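Local coordinates for protein flavin-dependent monooxygenase, oxygenase subunit HsaA (Rhodococcus sp., PDB 2RFQ) that catalyses the FMNH2-dependent ortho-hydroxylation of the steroid-derived phenol 3-HSA to the catechol 3,4-DHSA during cholesterol breakdown, as the oxygenase component of a two-component monooxygenase, at residues Val114-Tyr120 / His147-Leu153; Tyr176-Val181 / Asn193-Glu198; Tyr253-Val257 / Ile283-Ser287; His256-Gln260 / Ser343-Thr347. One frame throughout, in Å; residues are numbered along the deposited sequence.

Contact 1. Residues Val114-Tyr120 / His147-Leu153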
loop_
_atom_site.group_PDB
_atom_site.type_symbol
_atom_site.label_atom_id
_atom_site.label_comp_id
_atom_site.label_asym_id
_atom_site.label_seq_id
_atom_site.Cartn_x
_atom_site.Cartn_y
_atom_site.Cartn_z
ATOM N N VAL A 114 -20.731 8.474 -40.105
ATOM C CA VAL A 114 -21.749 8.080 -39.125
ATOM C C VAL A 114 -21.092 7.378 -37.915
ATOM O O VAL A 114 -20.141 6.615 -38.083
ATOM C CB VAL A 114 -22.819 7.196 -39.797
ATOM C CG1 VAL A 114 -23.674 6.455 -38.762
ATOM C CG2 VAL A 114 -23.686 8.067 -40.728
ATOM N N ARG A 115 -21.615 7.653 -36.717
ATOM C CA ARG A 115 -21.109 7.098 -35.460
ATOM C C ARG A 115 -22.121 6.133 -34.838
ATOM O O ARG A 115 -23.339 6.207 -35.093
ATOM C CB ARG A 115 -20.803 8.217 -34.467
ATOM C CG ARG A 115 -19.570 9.033 -34.840
ATOM C CD ARG A 115 -19.305 10.107 -33.800
ATOM N NE ARG A 115 -20.160 11.284 -33.937
ATOM C CZ ARG A 115 -19.900 12.304 -34.766
ATOM N NH1 ARG A 115 -18.833 12.273 -35.584
ATOM N NH2 ARG A 115 -20.731 13.343 -34.810
ATOM N N ILE A 116 -21.585 5.258 -34.005
ATOM C CA ILE A 116 -22.357 4.182 -33.374
ATOM C C ILE A 116 -22.040 4.258 -31.885
ATOM O O ILE A 116 -20.876 4.467 -31.526
ATOM C CB ILE A 116 -21.845 2.801 -33.924
ATOM C CG1 ILE A 116 -22.043 2.700 -35.442
ATOM C CG2 ILE A 116 -22.546 1.616 -33.273
ATOM C CD1 ILE A 116 -20.760 2.919 -36.211
ATOM N N SER A 117 -23.054 4.119 -31.023
ATOM C CA SER A 117 -22.786 4.032 -29.573
ATOM C C SER A 117 -23.001 2.593 -29.146
ATOM O O SER A 117 -23.394 1.760 -29.978
ATOM C CB SER A 117 -23.640 5.020 -28.758
ATOM O OG SER A 117 -25.002 4.629 -28.688
ATOM N N SER A 118 -22.724 2.268 -27.886
ATOM C CA SER A 118 -22.930 0.873 -27.482
ATOM C C SER A 118 -23.392 0.733 -26.065
ATOM O O SER A 118 -23.323 1.679 -25.277
ATOM C CB SER A 118 -21.621 0.086 -27.605
ATOM O OG SER A 118 -20.697 0.569 -26.627
ATOM N N SER A 119 -23.839 -0.474 -25.740
ATOM C CA SER A 119 -23.958 -0.876 -24.345
ATOM C C SER A 119 -23.812 -2.382 -24.393
ATOM O O SER A 119 -24.707 -3.071 -24.866
ATOM C CB SER A 119 -25.307 -0.451 -23.763
ATOM O OG SER A 119 -25.442 -0.872 -22.406
ATOM N N TYR A 120 -22.651 -2.886 -23.976
ATOM C CA TYR A 120 -22.368 -4.321 -24.206
ATOM C C TYR A 120 -22.821 -5.250 -23.094
ATOM O O TYR A 120 -22.936 -6.474 -23.310
ATOM C CB TYR A 120 -20.882 -4.543 -24.500
ATOM C CG TYR A 120 -20.395 -3.981 -25.816
ATOM C CD1 TYR A 120 -20.893 -4.452 -27.039
ATOM C CD2 TYR A 120 -19.407 -2.989 -25.841
ATOM C CE1 TYR A 120 -20.404 -3.923 -28.259
ATOM C CE2 TYR A 120 -18.917 -2.466 -27.033
ATOM C CZ TYR A 120 -19.428 -2.937 -28.250
ATOM O OH TYR A 120 -18.945 -2.448 -29.452
ATOM N N HIS A 147 -24.560 11.326 -29.726
ATOM C CA HIS A 147 -23.685 11.657 -30.850
ATOM C C HIS A 147 -23.602 10.560 -31.881
ATOM O O HIS A 147 -22.721 10.589 -32.738
ATOM C CB HIS A 147 -22.291 11.999 -30.329
ATOM C CG HIS A 147 -22.270 13.270 -29.549
ATOM N ND1 HIS A 147 -22.548 14.491 -30.128
ATOM C CD2 HIS A 147 -22.034 13.515 -28.235
ATOM C CE1 HIS A 147 -22.473 15.438 -29.204
ATOM N NE2 HIS A 147 -22.159 14.870 -28.049
ATOM N N ALA A 148 -24.517 9.597 -31.796
ATOM C CA ALA A 148 -24.497 8.442 -32.697
ATOM C C ALA A 148 -25.873 8.256 -33.295
ATOM O O ALA A 148 -26.862 8.716 -32.721
ATOM C CB ALA A 148 -24.083 7.167 -31.916
ATOM N N SER A 149 -25.940 7.574 -34.435
ATOM C CA SER A 149 -27.226 7.328 -35.106
ATOM C C SER A 149 -27.525 5.834 -35.218
ATOM O O SER A 149 -28.524 5.436 -35.833
ATOM C CB SER A 149 -27.294 8.027 -36.475
ATOM O OG SER A 149 -26.271 7.559 -37.302
ATOM N N TRP A 150 -26.664 5.020 -34.601
ATOM C CA TRP A 150 -26.860 3.574 -34.446
ATOM C C TRP A 150 -26.312 3.168 -33.095
ATOM O O TRP A 150 -25.468 3.870 -32.524
ATOM C CB TRP A 150 -26.029 2.794 -35.465
ATOM C CG TRP A 150 -26.500 2.950 -36.895
ATOM C CD1 TRP A 150 -26.255 4.021 -37.715
ATOM C CD2 TRP A 150 -27.265 2.013 -37.675
ATOM N NE1 TRP A 150 -26.823 3.813 -38.943
ATOM C CE2 TRP A 150 -27.449 2.592 -38.951
ATOM C CE3 TRP A 150 -27.811 0.738 -37.416
ATOM C CZ2 TRP A 150 -28.165 1.945 -39.982
ATOM C CZ3 TRP A 150 -28.527 0.084 -38.448
ATOM C CH2 TRP A 150 -28.690 0.705 -39.713
ATOM N N ALA A 151 -26.764 2.021 -32.595
ATOM C CA ALA A 151 -26.171 1.446 -31.377
ATOM C C ALA A 151 -25.893 -0.015 -31.591
ATOM O O ALA A 151 -26.621 -0.685 -32.332
ATOM C CB ALA A 151 -27.099 1.625 -30.181
ATOM N N VAL A 152 -24.820 -0.506 -30.970
ATOM C CA VAL A 152 -24.611 -1.949 -30.871
ATOM C C VAL A 152 -24.814 -2.355 -29.420
ATOM O O VAL A 152 -24.225 -1.777 -28.483
ATOM C CB VAL A 152 -23.236 -2.402 -31.407
ATOM C CG1 VAL A 152 -23.208 -2.309 -32.930
ATOM C CG2 VAL A 152 -22.092 -1.588 -30.783
ATOM N N LEU A 153 -25.721 -3.309 -29.245
ATOM C CA LEU A 153 -26.291 -3.605 -27.943
ATOM C C LEU A 153 -26.086 -5.069 -27.620
ATOM O O LEU A 153 -26.507 -5.935 -28.389
ATOM C CB LEU A 153 -27.786 -3.234 -27.945
ATOM C CG LEU A 153 -28.058 -1.742 -28.244
ATOM C CD1 LEU A 153 -29.547 -1.497 -28.424
ATOM C CD2 LEU A 153 -27.491 -0.871 -27.149
HETATM O O HOH W 1 -23.962 9.604 -36.587
HETATM O O HOH W 2 -22.599 14.691 -32.890
#

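Contact 2. Residues Tyr176-Val181 / Asn193-Glu198. With 1PS (3-pyridinium-1-ylpropane-1-sulfonate), chain F.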
loop_
_atom_site.group_PDB
_atom_site.type_symbol
_atom_site.label_atom_id
_atom_site.label_comp_id
_atom_site.label_asym_id
_atom_site.label_seq_id
_atom_site.Cartn_x
_atom_site.Cartn_y
_atom_site.Cartn_z
ATOM N N TYR A 176 -34.931 3.258 -31.597
ATOM C CA TYR A 176 -34.800 3.308 -30.134
ATOM C C TYR A 176 -34.985 4.695 -29.569
ATOM O O TYR A 176 -34.954 5.671 -30.308
ATOM C CB TYR A 176 -33.478 2.700 -29.648
ATOM C CG TYR A 176 -32.187 3.299 -30.162
ATOM C CD1 TYR A 176 -31.656 4.488 -29.632
ATOM C CD2 TYR A 176 -31.456 2.629 -31.137
ATOM C CE1 TYR A 176 -30.431 4.999 -30.083
ATOM C CE2 TYR A 176 -30.235 3.126 -31.602
ATOM C CZ TYR A 176 -29.729 4.313 -31.078
ATOM O OH TYR A 176 -28.526 4.777 -31.577
ATOM N N ARG A 177 -35.186 4.759 -28.255
ATOM C CA ARG A 177 -35.347 6.025 -27.535
ATOM C C ARG A 177 -34.210 6.161 -26.526
ATOM O O ARG A 177 -33.800 5.175 -25.903
ATOM C CB ARG A 177 -36.695 6.015 -26.800
ATOM C CG ARG A 177 -37.058 7.308 -26.129
ATOM C CD ARG A 177 -38.361 7.164 -25.318
ATOM N NE ARG A 177 -38.182 6.510 -24.018
ATOM C CZ ARG A 177 -38.735 5.356 -23.663
ATOM N NH1 ARG A 177 -39.526 4.702 -24.508
ATOM N NH2 ARG A 177 -38.524 4.864 -22.443
ATOM N N ILE A 178 -33.698 7.374 -26.372
ATOM C CA ILE A 178 -32.672 7.624 -25.366
ATOM C C ILE A 178 -33.331 8.329 -24.187
ATOM O O ILE A 178 -33.970 9.388 -24.373
ATOM C CB ILE A 178 -31.509 8.482 -25.931
ATOM C CG1 ILE A 178 -30.718 7.701 -26.997
ATOM C CG2 ILE A 178 -30.582 8.907 -24.813
ATOM C CD1 ILE A 178 -29.696 8.542 -27.795
ATOM N N ASP A 179 -33.191 7.741 -22.990
ATOM C CA ASP A 179 -33.713 8.332 -21.747
ATOM C C ASP A 179 -32.581 9.009 -20.999
ATOM O O ASP A 179 -31.544 8.387 -20.756
ATOM C CB ASP A 179 -34.348 7.257 -20.872
ATOM C CG ASP A 179 -35.735 6.866 -21.360
ATOM O OD1 ASP A 179 -36.275 7.546 -22.271
ATOM O OD2 ASP A 179 -36.278 5.876 -20.831
ATOM N N ASP A 180 -32.779 10.284 -20.652
ATOM C CA ASP A 180 -31.752 11.066 -19.972
ATOM C C ASP A 180 -31.817 10.794 -18.475
ATOM O O ASP A 180 -32.691 11.319 -17.771
ATOM C CB ASP A 180 -31.930 12.555 -20.268
ATOM C CG ASP A 180 -30.916 13.410 -19.568
ATOM O OD1 ASP A 180 -29.898 12.867 -19.088
ATOM O OD2 ASP A 180 -31.133 14.643 -19.506
ATOM N N VAL A 181 -30.920 9.925 -18.015
ATOM C CA VAL A 181 -30.863 9.523 -16.618
ATOM C C VAL A 181 -29.483 9.739 -15.982
ATOM O O VAL A 181 -29.298 9.407 -14.810
ATOM C CB VAL A 181 -31.239 8.033 -16.426
ATOM C CG1 VAL A 181 -32.641 7.763 -16.956
ATOM C CG2 VAL A 181 -30.213 7.132 -17.122
ATOM N N ASN A 193 -26.311 7.804 -21.312
ATOM C CA ASN A 193 -27.740 7.593 -21.109
ATOM C C ASN A 193 -28.208 6.208 -21.559
ATOM O O ASN A 193 -27.381 5.358 -21.914
ATOM C CB ASN A 193 -28.501 8.752 -21.754
ATOM C CG ASN A 193 -28.377 10.010 -20.942
ATOM O OD1 ASN A 193 -28.089 11.106 -21.472
ATOM N ND2 ASN A 193 -28.555 9.868 -19.641
ATOM N N THR A 194 -29.524 5.974 -21.496
ATOM C CA THR A 194 -30.079 4.628 -21.597
ATOM C C THR A 194 -30.843 4.479 -22.891
ATOM O O THR A 194 -31.709 5.291 -23.215
ATOM C CB THR A 194 -30.982 4.309 -20.358
ATOM O OG1 THR A 194 -30.180 4.366 -19.169
ATOM C CG2 THR A 194 -31.623 2.928 -20.465
ATOM N N VAL A 195 -30.505 3.421 -23.616
ATOM C CA VAL A 195 -31.050 3.153 -24.945
ATOM C C VAL A 195 -32.162 2.129 -24.781
ATOM O O VAL A 195 -31.920 0.981 -24.374
ATOM C CB VAL A 195 -29.960 2.649 -25.897
ATOM C CG1 VAL A 195 -30.576 2.154 -27.211
ATOM C CG2 VAL A 195 -28.916 3.769 -26.156
ATOM N N VAL A 196 -33.378 2.580 -25.064
ATOM C CA VAL A 196 -34.591 1.808 -24.786
ATOM C C VAL A 196 -35.140 1.271 -26.106
ATOM O O VAL A 196 -35.400 2.040 -27.050
ATOM C CB VAL A 196 -35.664 2.651 -24.058
ATOM C CG1 VAL A 196 -36.922 1.806 -23.811
ATOM C CG2 VAL A 196 -35.124 3.211 -22.725
ATOM N N VAL A 197 -35.291 -0.051 -26.146
ATOM C CA VAL A 197 -35.652 -0.776 -27.370
ATOM C C VAL A 197 -36.916 -1.584 -27.063
ATOM O O VAL A 197 -36.926 -2.372 -26.122
ATOM C CB VAL A 197 -34.480 -1.710 -27.819
ATOM C CG1 VAL A 197 -34.848 -2.518 -29.073
ATOM C CG2 VAL A 197 -33.203 -0.900 -28.070
ATOM N N GLU A 198 -37.976 -1.362 -27.841
ATOM C CA GLU A 198 -39.274 -1.986 -27.576
ATOM C C GLU A 198 -39.801 -2.722 -28.801
ATOM O O GLU A 198 -40.214 -2.095 -29.778
ATOM C CB GLU A 198 -40.290 -0.946 -27.097
ATOM C CG GLU A 198 -39.822 -0.194 -25.856
ATOM C CD GLU A 198 -40.818 0.826 -25.342
ATOM O OE1 GLU A 198 -40.659 1.247 -24.176
ATOM O OE2 GLU A 198 -41.765 1.184 -26.077
HETATM S S1 1PS F . -33.959 9.964 -29.349
HETATM O O1 1PS F . -34.646 9.390 -28.162
HETATM O O2 1PS F . -32.889 10.901 -28.921
HETATM O O3 1PS F . -33.376 8.925 -30.257
#

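Contact 3. Residues Tyr253-Val257 / Ile283-Ser287. With 1PS (3-pyridinium-1-ylpropane-1-sulfonate), chain E.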
loop_
_atom_site.group_PDB
_atom_site.type_symbol
_atom_site.label_atom_id
_atom_site.label_comp_id
_atom_site.label_asym_id
_atom_site.label_seq_id
_atom_site.Cartn_x
_atom_site.Cartn_y
_atom_site.Cartn_z
ATOM N N TYR A 253 -1.525 14.749 -13.896
ATOM C CA TYR A 253 -0.097 14.967 -13.590
ATOM C C TYR A 253 0.397 16.325 -14.122
ATOM O O TYR A 253 0.991 17.130 -13.384
ATOM C CB TYR A 253 0.720 13.819 -14.187
ATOM C CG TYR A 253 2.181 13.996 -13.878
ATOM C CD1 TYR A 253 2.698 13.598 -12.643
ATOM C CD2 TYR A 253 3.033 14.617 -14.797
ATOM C CE1 TYR A 253 4.055 13.805 -12.344
ATOM C CE2 TYR A 253 4.413 14.815 -14.508
ATOM C CZ TYR A 253 4.893 14.413 -13.274
ATOM O OH TYR A 253 6.235 14.603 -12.986
ATOM N N ASP A 254 0.118 16.594 -15.389
ATOM C CA ASP A 254 0.590 17.836 -16.008
ATOM C C ASP A 254 -0.042 19.044 -15.323
ATOM O O ASP A 254 0.654 20.039 -15.079
ATOM C CB ASP A 254 0.259 17.830 -17.496
ATOM C CG ASP A 254 1.133 16.875 -18.293
ATOM O OD1 ASP A 254 2.218 16.424 -17.814
ATOM O OD2 ASP A 254 0.722 16.570 -19.439
ATOM N N ALA A 255 -1.337 18.961 -14.998
ATOM C CA ALA A 255 -2.045 20.090 -14.360
ATOM C C ALA A 255 -1.404 20.342 -12.995
ATOM O O ALA A 255 -1.076 21.489 -12.646
ATOM C CB ALA A 255 -3.565 19.788 -14.208
ATOM N N HIS A 256 -1.176 19.259 -12.257
ATOM C CA HIS A 256 -0.585 19.350 -10.916
ATOM C C HIS A 256 0.815 19.921 -10.952
ATOM O O HIS A 256 1.131 20.876 -10.228
ATOM C CB HIS A 256 -0.570 17.960 -10.257
ATOM C CG HIS A 256 0.103 17.931 -8.916
ATOM N ND1 HIS A 256 -0.484 18.447 -7.778
ATOM C CD2 HIS A 256 1.303 17.433 -8.532
ATOM C CE1 HIS A 256 0.326 18.258 -6.747
ATOM N NE2 HIS A 256 1.414 17.635 -7.179
ATOM N N VAL A 257 1.661 19.376 -11.822
ATOM C CA VAL A 257 3.048 19.879 -11.903
ATOM C C VAL A 257 3.121 21.337 -12.387
ATOM O O VAL A 257 3.932 22.115 -11.872
ATOM C CB VAL A 257 3.952 18.931 -12.720
ATOM C CG1 VAL A 257 5.365 19.544 -12.970
ATOM C CG2 VAL A 257 4.056 17.590 -12.013
ATOM N N ILE A 283 5.153 13.215 -6.689
ATOM C CA ILE A 283 5.307 13.458 -8.136
ATOM C C ILE A 283 6.131 12.358 -8.824
ATOM O O ILE A 283 5.779 11.914 -9.935
ATOM C CB ILE A 283 5.868 14.887 -8.382
ATOM C CG1 ILE A 283 4.688 15.873 -8.379
ATOM C CG2 ILE A 283 6.664 15.004 -9.690
ATOM C CD1 ILE A 283 5.131 17.316 -8.020
ATOM N N ALA A 284 7.209 11.909 -8.178
ATOM C CA ALA A 284 8.036 10.842 -8.734
ATOM C C ALA A 284 7.248 9.540 -8.804
ATOM O O ALA A 284 7.271 8.843 -9.822
ATOM C CB ALA A 284 9.310 10.657 -7.911
ATOM N N GLU A 285 6.564 9.197 -7.713
ATOM C CA GLU A 285 5.768 7.961 -7.689
ATOM C C GLU A 285 4.690 7.965 -8.771
ATOM O O GLU A 285 4.557 6.997 -9.539
ATOM C CB GLU A 285 5.102 7.776 -6.326
ATOM C CG GLU A 285 6.105 7.551 -5.195
ATOM C CD GLU A 285 5.413 7.596 -3.845
ATOM O OE1 GLU A 285 4.385 8.308 -3.726
ATOM O OE2 GLU A 285 5.887 6.908 -2.924
ATOM N N ALA A 286 3.940 9.064 -8.841
ATOM C CA ALA A 286 2.831 9.169 -9.782
ATOM C C ALA A 286 3.305 9.107 -11.221
ATOM O O ALA A 286 2.768 8.320 -12.017
ATOM C CB ALA A 286 2.054 10.455 -9.536
ATOM N N SER A 287 4.325 9.898 -11.554
ATOM C CA SER A 287 4.813 9.896 -12.941
ATOM C C SER A 287 5.322 8.497 -13.317
ATOM O O SER A 287 5.087 8.000 -14.435
ATOM C CB SER A 287 5.888 10.969 -13.164
ATOM O OG SER A 287 6.982 10.767 -12.299
HETATM N N1 1PS E . -6.549 26.040 -8.393
HETATM C C1 1PS E . -7.461 26.272 -7.418
HETATM C C2 1PS E . -8.318 27.373 -7.489
HETATM C C3 1PS E . -6.435 26.868 -9.452
HETATM C C4 1PS E . -7.264 27.989 -9.570
HETATM C C5 1PS E . -8.218 28.239 -8.578
HETATM C C6 1PS E . -5.648 24.876 -8.303
HETATM C C7 1PS E . -6.394 23.558 -8.515
HETATM C C8 1PS E . -5.425 22.378 -8.592
HETATM S S1 1PS E . -4.926 22.061 -10.166
HETATM O O1 1PS E . -3.813 21.084 -10.022
HETATM O O2 1PS E . -4.411 23.284 -10.840
HETATM O O3 1PS E . -6.099 21.568 -10.952
#

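Contact 4. Residues His256-Gln260 / Ser343-Thr347. With 1PS (3-pyridinium-1-ylpropane-1-sulfonate), chain E.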
loop_
_atom_site.group_PDB
_atom_site.type_symbol
_atom_site.label_atom_id
_atom_site.label_comp_id
_atom_site.label_asym_id
_atom_site.label_seq_id
_atom_site.Cartn_x
_atom_site.Cartn_y
_atom_site.Cartn_z
ATOM N N HIS A 256 -1.176 19.259 -12.257
ATOM C CA HIS A 256 -0.585 19.350 -10.916
ATOM C C HIS A 256 0.815 19.921 -10.952
ATOM O O HIS A 256 1.131 20.876 -10.228
ATOM C CB HIS A 256 -0.570 17.960 -10.257
ATOM C CG HIS A 256 0.103 17.931 -8.916
ATOM N ND1 HIS A 256 -0.484 18.447 -7.778
ATOM C CD2 HIS A 256 1.303 17.433 -8.532
ATOM C CE1 HIS A 256 0.326 18.258 -6.747
ATOM N NE2 HIS A 256 1.414 17.635 -7.179
ATOM N N VAL A 257 1.661 19.376 -11.822
ATOM C CA VAL A 257 3.048 19.879 -11.903
ATOM C C VAL A 257 3.121 21.337 -12.387
ATOM O O VAL A 257 3.932 22.115 -11.872
ATOM C CB VAL A 257 3.952 18.931 -12.720
ATOM C CG1 VAL A 257 5.365 19.544 -12.970
ATOM C CG2 VAL A 257 4.056 17.590 -12.013
ATOM N N GLU A 258 2.264 21.715 -13.340
ATOM C CA GLU A 258 2.222 23.121 -13.791
ATOM C C GLU A 258 1.852 24.053 -12.648
ATOM O O GLU A 258 2.553 25.041 -12.393
ATOM C CB GLU A 258 1.238 23.295 -14.941
ATOM C CG GLU A 258 1.044 24.764 -15.366
ATOM C CD GLU A 258 0.122 24.868 -16.552
ATOM O OE1 GLU A 258 -1.106 24.742 -16.369
ATOM O OE2 GLU A 258 0.633 25.057 -17.675
ATOM N N HIS A 259 0.791 23.714 -11.921
ATOM C CA HIS A 259 0.340 24.561 -10.824
ATOM C C HIS A 259 1.367 24.595 -9.688
ATOM O O HIS A 259 1.737 25.675 -9.205
ATOM C CB HIS A 259 -1.010 24.102 -10.305
ATOM C CG HIS A 259 -1.545 24.970 -9.218
ATOM N ND1 HIS A 259 -2.176 26.169 -9.475
ATOM C CD2 HIS A 259 -1.510 24.841 -7.868
ATOM C CE1 HIS A 259 -2.534 26.728 -8.331
ATOM N NE2 HIS A 259 -2.134 25.948 -7.341
ATOM N N GLN A 260 1.840 23.420 -9.280
ATOM C CA GLN A 260 2.819 23.333 -8.199
ATOM C C GLN A 260 4.152 23.968 -8.569
ATOM O O GLN A 260 4.768 24.630 -7.734
ATOM C CB GLN A 260 3.014 21.888 -7.746
ATOM C CG GLN A 260 1.778 21.284 -7.100
ATOM C CD GLN A 260 1.270 22.098 -5.914
ATOM O OE1 GLN A 260 2.061 22.710 -5.185
ATOM N NE2 GLN A 260 -0.055 22.125 -5.729
ATOM N N SER A 343 -1.792 15.273 -2.443
ATOM C CA SER A 343 -0.660 16.212 -2.267
ATOM C C SER A 343 -1.060 17.683 -2.461
ATOM O O SER A 343 -0.629 18.583 -1.719
ATOM C CB SER A 343 0.435 15.856 -3.265
ATOM O OG SER A 343 1.601 16.621 -3.003
ATOM N N SER A 344 -1.888 17.929 -3.467
ATOM C CA SER A 344 -2.301 19.287 -3.792
ATOM C C SER A 344 -3.055 19.960 -2.637
ATOM O O SER A 344 -2.926 21.164 -2.422
ATOM C CB SER A 344 -3.135 19.270 -5.060
ATOM O OG SER A 344 -3.449 20.585 -5.434
ATOM N N GLY A 345 -3.854 19.181 -1.919
ATOM C CA GLY A 345 -4.515 19.680 -0.709
ATOM C C GLY A 345 -5.623 20.682 -0.972
ATOM O O GLY A 345 -6.392 20.535 -1.914
ATOM N N ALA A 346 -5.724 21.702 -0.118
ATOM C CA ALA A 346 -6.890 22.580 -0.123
ATOM C C ALA A 346 -7.197 23.236 -1.476
ATOM O O ALA A 346 -8.356 23.336 -1.878
ATOM C CB ALA A 346 -6.754 23.648 0.984
ATOM N N THR A 347 -6.158 23.680 -2.177
ATOM C CA THR A 347 -6.342 24.336 -3.460
ATOM C C THR A 347 -7.110 23.457 -4.466
ATOM O O THR A 347 -7.921 23.978 -5.255
ATOM C CB THR A 347 -4.985 24.837 -4.035
ATOM O OG1 THR A 347 -5.251 25.742 -5.115
ATOM C CG2 THR A 347 -4.074 23.686 -4.484
HETATM N N1 1PS E . -6.549 26.040 -8.393
HETATM C C1 1PS E . -7.461 26.272 -7.418
HETATM C C2 1PS E . -8.318 27.373 -7.489
HETATM C C3 1PS E . -6.435 26.868 -9.452
HETATM C C4 1PS E . -7.264 27.989 -9.570
HETATM C C5 1PS E . -8.218 28.239 -8.578
HETATM C C6 1PS E . -5.648 24.876 -8.303
HETATM C C7 1PS E . -6.394 23.558 -8.515
HETATM C C8 1PS E . -5.425 22.378 -8.592
HETATM S S1 1PS E . -4.926 22.061 -10.166
HETATM O O1 1PS E . -3.813 21.084 -10.022
HETATM O O2 1PS E . -4.411 23.284 -10.840
HETATM O O3 1PS E . -6.099 21.568 -10.952
HETATM O O HOH W 3 -2.044 20.956 -7.785
HETATM O O HOH W 4 3.104 16.486 -5.258
HETATM O O HOH W 5 -2.261 26.655 -4.513
HETATM O O HOH W 6 -0.845 22.691 -3.024
#

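Contact 1. Residues Val114-Tyr120 / His147-Leu153
R115 lays its side chain alongside the carbonyl of H147. Its CB sits 3.5 Å from H147 O; CG passes farther off, CD comes back to 3.6 Å from that oxygen, and a bend at chi3 (-79°) swings NE in to donate to H147 O at 2.9 Å. The donor lies in the carbonyl plane, and the oxygen sits at the guanidinium edge, 17° out of plane. At the tip, NH1 bonds to OE1 of Q45, and NH2 gives a proton to a water also bonded to H147 ND1; the far nitrogen of that imidazole holds the carbonyl of I36. A leucine here would probably leave H147 O without its side-chain donor and the bridging water without a partner. Beyond R115 the two segments become parallel strands in the beta domain of the acyl-CoA dehydrogenase fold, joined by hydrogen bonds from S117 N to W150 O, V152 N to S117 O and S119 N to V152 O. S118, S119 and Y120 belong to the FMN site by similarity. V152 shares a sheet face with S118 and I116: its CG2 touches S118 CB at 3.6 Å and Y120 OH at 3.5 Å, a hydroxyl hydrogen-bonded to H95 ND1.

Contact 2. Residues Tyr176-Val181 / Asn193-Glu198
The ring of Y176 lies with one face against V195, whose CG1 stands 3.8 Å from the Y176 ring centroid and 25° off its normal, a CH-pi contact. It gets there because CG takes the position between the backbone N and the carbonyl carbon (chi1 59°). On the other face of the sheet the guanidinium of R177 runs beside V196 and turns a flat side to it, NH2 3.7 Å from V196 CG1. Its edge is given to acids: D179 is gripped side-on, both oxygens met on their syn side, NE to OD1 at 2.8 Å and NH2 to OD2 at 2.9 Å, while NH1 makes a long salt bridge to E198, its carboxylate turned 78° from the guanidinium. These pairs join two antiparallel strands of the beta domain of the acyl-CoA dehydrogenase fold; R177 with V196 and D179 with T194 are hydrogen-bonded pairs, I178 with V195 a non-hydrogen-bonded one. Strand 193-198 pairs on its other side with strand 132-142. I178 points its N-H outward, donating almost straight to O1 of the 1PS sulfonate at 2.9 Å, and R173 NH2 bonds the same ligand. Crossing N193 at about a right angle, I178 sets CG2 3.7 Å from N193 CB.

Contact 3. Residues Tyr253-Val257 / Ile283-Ser287
Helix segments 253-257 and 283-287 run antiparallel at 162°, their axes 11.4 Å apart at the closest approach, a gap bridged by long side chains. Y253 reaches across with CG anti to its own backbone nitrogen (chi1 -179°) and meets I283 at about a right angle, its OH 3.3 Å from I283 CG2. The same ring comes close to S287, with Y253 CE1 3.5 Å from S287 CB. V257 CG2 lies over one face of the Y253 ring, toward its rim, and also touches I283 CG1 at 4.1 Å. The same CG1 lies in the plane of the H256 imidazole, at its edge, 3.7 Å from H256 CD2; the CG2 branch is the one facing Y253. A286 CB only brushes the Y253 ring, 4.5 Å from CD1, and packs onward against L340 of helix 316-344. The phenol OH of Y253 is satisfied beyond the segments, by hydrogen bonds with E384 and Y380 of the second subunit, whose F385 also packs on I283. This is antiparallel helix pairing in the C-terminal helical domain of the acyl-CoA dehydrogenase fold, at a subunit interface and with A255 and H256 on the wall of the 1PS pocket.

Contact 4. Residues His256-Gln260 / Ser343-Thr347
H256 and S344 make the close-packed, buried end of this contact. S344 CB lies at the edge of the imidazole, 3.9 Å from H256 ND1, while CG of Q260 lies over one ring face, toward its rim. A bend at chi2 (-56°) carries the Q260 amide to the edge of the H259 ring, with OE1 held by R263. Waters link the polar atoms. One water is gripped by four groups: it bonds H256 ND1, S344 OG at 2.8 Å and Q260 NE2, and donates to sulfonate O1 of 1PS at 2.9 Å. A second takes a proton from Q260 NE2 and gives one to S344 O at 2.7 Å, and a third joins H256 NE2 to S343 OG.

The partly exposed end is looser. H259 and T347 come from opposite directions and leave 3.8 Å between H259 NE2 and T347 OG1, spanned by a water whose bond to the threonine is weak. The ligand lies beside them: its C6 is over one face of the H259 ring, 3.6 Å from CE1, and 3.3 Å from T347 OG1. An alanine in place of H259 would probably leave C6 without that ring cover and the bridging water without its imidazole partner. Past S344, helix 316-344 gives way at G345, with positive phi, and A346 packs against W141 of the third subunit. H256, H259 and T347 line the 1PS pocket in the C-terminal helical domain of the acyl-CoA dehydrogenase fold; A346 and T347 are probably also part of the FMN site.

In the fold
From the N terminus, contact 1 closes a 26-residue loop rich in strand, bringing 116-119 beside 150-153. Contact 2 follows in series and closes a shorter loop without helix or strand; the two centres are about 12 Å apart, both lie on the same mixed sheet, and they touch where Y176 packs on W150 and A151 and where V197 meets L153. The chain then enters the C-terminal helical domain. Contacts 3 and 4 both start from helix 233-266: contact 3 ties it to helix 277-309, contact 4 to the end of helix 316-344, so the loop of contact 3 falls almost wholly within that of contact 4. Contacts 1 and 3 are about 35 Å apart between centres, across the chain's centre.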